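Putative amidohydrolase (Unidentified, PDB 3FEQ) probably acts as a zinc-dependent prolidase of the amidohydrolase superfamily, hydrolysing dipeptides that end in proline. Local coordinates at residues Ser137-Gly141 / His142-Arg146. Sequence-based numbering, arbitrary orientation.
Sequences SQTGG and HGDFR
Asp144 reaches back over the turn 141-144 to the amide of Gly140, in the preceding turn 138-141, whose N donates to OD2 at 2.6 Å, nearly straight (164°) and on the anti lone pair. The other side of the carboxylate goes to Arg146, which grips it side-on: NE meets the syn lone pair of OD1 at 2.9 Å, and NH2 donates to OD2 at 2.9 Å from the syn side, 30° out of the carboxylate plane. Three bonds thus fix the carboxylate's rotation. The tight part lies within the turns. With OG anti to the backbone N (chi1 173°), the Ser137 hydroxyl accepts from Gly143 N at 3.0 Å and donates to Gln138 O, tying the type II turn 138-141 to the type I turn 141-144. Asp144 N closes the latter on Gly141 O at 2.8 Å. Gly140's positive phi suits the third position of the type II turn. The looser side is the partly exposed Arg146, where Thr139 CG2 only brushes NH2 at 3.9 Å. His142, its side chain about 4 Å from a zinc ion, stacks on the zinc ligand His231; ND1 hydrogen-bonds to Ser199 OG. The loop leaves strand 135-137, with Thr139 and Asp144 against strand 165-167, Ser137 and His142 against strand 189-192.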
ATOM      1  N   SER C 137     -24.557  -1.098  -2.038  1.00 20.84           N
ATOM      2  CA  SER C 137     -24.870  -2.485  -1.748  1.00 22.10           C
ATOM      3  C   SER C 137     -23.827  -3.038  -0.802  1.00 29.22           C
ATOM      4  O   SER C 137     -22.678  -2.616  -0.842  1.00 28.66           O
ATOM      5  CB  SER C 137     -24.928  -3.327  -3.015  1.00 17.78           C
ATOM      6  OG  SER C 137     -25.076  -4.701  -2.695  1.00 27.85           O
ATOM      7  N   GLN C 138     -24.253  -3.915   0.106  1.00 33.31           N
ATOM      8  CA  GLN C 138     -23.323  -4.649   0.959  1.00 30.44           C
ATOM      9  C   GLN C 138     -22.670  -5.745   0.131  1.00 27.85           C
ATOM     10  O   GLN C 138     -23.055  -5.991  -1.010  1.00 31.89           O
ATOM     11  CB  GLN C 138     -24.034  -5.260   2.170  1.00 25.79           C
ATOM     12  CG  GLN C 138     -25.246  -6.091   1.820  1.00 33.06           C
ATOM     13  CD  GLN C 138     -25.418  -7.259   2.751  1.00 43.61           C
ATOM     14  OE1 GLN C 138     -26.077  -7.155   3.783  1.00 42.87           O
ATOM     15  NE2 GLN C 138     -24.823  -8.389   2.393  1.00 43.80           N
ATOM     16  N   THR C 139     -21.666  -6.383   0.707  1.00 26.72           N
ATOM     17  CA  THR C 139     -21.009  -7.497   0.062  1.00 29.72           C
ATOM     18  C   THR C 139     -22.004  -8.635  -0.130  1.00 29.21           C
ATOM     19  O   THR C 139     -22.788  -8.948   0.765  1.00 38.26           O
ATOM     20  CB  THR C 139     -19.777  -7.961   0.882  1.00 32.90           C
ATOM     21  OG1 THR C 139     -18.831  -6.889   0.969  1.00 32.78           O
ATOM     22  CG2 THR C 139     -19.102  -9.143   0.218  1.00 32.63           C
ATOM     23  N   GLY C 140     -22.008  -9.206  -1.327  1.00 31.56           N
ATOM     24  CA  GLY C 140     -22.901 -10.309  -1.646  1.00 38.17           C
ATOM     25  C   GLY C 140     -24.322  -9.835  -1.825  1.00 38.76           C
ATOM     26  O   GLY C 140     -25.251 -10.642  -1.895  1.00 46.58           O
ATOM     27  N   GLY C 141     -24.477  -8.517  -1.909  1.00 35.87           N
ATOM     28  CA  GLY C 141     -25.784  -7.881  -1.897  1.00 36.30           C
ATOM     29  C   GLY C 141     -26.352  -7.811  -3.290  1.00 34.80           C
ATOM     30  O   GLY C 141     -25.775  -8.352  -4.227  1.00 35.12           O
ATOM     31  N   HIS C 142     -27.484  -7.132  -3.433  1.00 40.57           N
ATOM     32  CA  HIS C 142     -28.202  -7.140  -4.700  1.00 47.39           C
ATOM     33  C   HIS C 142     -27.344  -6.416  -5.730  1.00 42.13           C
ATOM     34  O   HIS C 142     -27.468  -6.646  -6.930  1.00 47.66           O
ATOM     35  CB  HIS C 142     -29.618  -6.537  -4.549  1.00 50.19           C
ATOM     36  CG  HIS C 142     -30.448  -6.572  -5.803  1.00 59.86           C
ATOM     37  ND1 HIS C 142     -30.699  -7.733  -6.508  1.00 53.97           N
ATOM     38  CD2 HIS C 142     -31.101  -5.586  -6.466  1.00 63.82           C
ATOM     39  CE1 HIS C 142     -31.447  -7.454  -7.563  1.00 58.60           C
ATOM     40  NE2 HIS C 142     -31.706  -6.158  -7.560  1.00 59.89           N
ATOM     41  N   GLY C 143     -26.419  -5.595  -5.245  1.00 41.24           N
ATOM     42  CA  GLY C 143     -25.499  -4.886  -6.125  1.00 40.01           C
ATOM     43  C   GLY C 143     -24.240  -5.661  -6.471  1.00 39.50           C
ATOM     44  O   GLY C 143     -23.510  -5.288  -7.384  1.00 41.38           O
ATOM     45  N   ASP C 144     -23.983  -6.743  -5.748  1.00 39.26           N
ATOM     46  CA  ASP C 144     -22.723  -7.468  -5.871  1.00 40.33           C
ATOM     47  C   ASP C 144     -22.887  -8.583  -6.887  1.00 40.76           C
ATOM     48  O   ASP C 144     -23.598  -9.556  -6.630  1.00 45.66           O
ATOM     49  CB  ASP C 144     -22.333  -8.043  -4.510  1.00 40.03           C
ATOM     50  CG  ASP C 144     -20.876  -8.456  -4.432  1.00 50.37           C
ATOM     51  OD1 ASP C 144     -20.192  -8.514  -5.486  1.00 51.33           O
ATOM     52  OD2 ASP C 144     -20.421  -8.738  -3.298  1.00 39.64           O
ATOM     53  N   PHE C 145     -22.236  -8.440  -8.040  1.00 49.40           N
ATOM     54  CA  PHE C 145     -22.447  -9.356  -9.176  1.00 49.47           C
ATOM     55  C   PHE C 145     -21.345 -10.388  -9.301  1.00 50.33           C
ATOM     56  O   PHE C 145     -21.200 -11.017 -10.343  1.00 62.99           O
ATOM     57  CB  PHE C 145     -22.598  -8.593 -10.503  1.00 51.21           C
ATOM     58  CG  PHE C 145     -23.801  -7.698 -10.549  1.00 57.10           C
ATOM     59  CD1 PHE C 145     -25.082  -8.233 -10.498  1.00 62.39           C
ATOM     60  CD2 PHE C 145     -23.652  -6.316 -10.583  1.00 66.35           C
ATOM     61  CE1 PHE C 145     -26.196  -7.408 -10.495  1.00 68.50           C
ATOM     62  CE2 PHE C 145     -24.765  -5.478 -10.586  1.00 68.66           C
ATOM     63  CZ  PHE C 145     -26.038  -6.023 -10.539  1.00 64.31           C
ATOM     64  N   ARG C 146     -20.575 -10.565  -8.235  1.00 48.94           N
ATOM     65  CA  ARG C 146     -19.514 -11.555  -8.224  1.00 46.86           C
ATOM     66  C   ARG C 146     -20.101 -12.938  -8.066  1.00 47.60           C
ATOM     67  O   ARG C 146     -21.013 -13.134  -7.271  1.00 50.64           O
ATOM     68  CB  ARG C 146     -18.498 -11.261  -7.122  1.00 44.20           C
ATOM     69  CG  ARG C 146     -17.574 -10.103  -7.470  1.00 41.90           C
ATOM     70  CD  ARG C 146     -16.673  -9.729  -6.314  1.00 46.43           C
ATOM     71  NE  ARG C 146     -17.416  -9.106  -5.221  1.00 46.93           N
ATOM     72  CZ  ARG C 146     -16.853  -8.603  -4.126  1.00 41.01           C
ATOM     73  NH1 ARG C 146     -15.536  -8.642  -3.980  1.00 31.43           N
ATOM     74  NH2 ARG C 146     -17.608  -8.070  -3.174  1.00 45.38           N
TER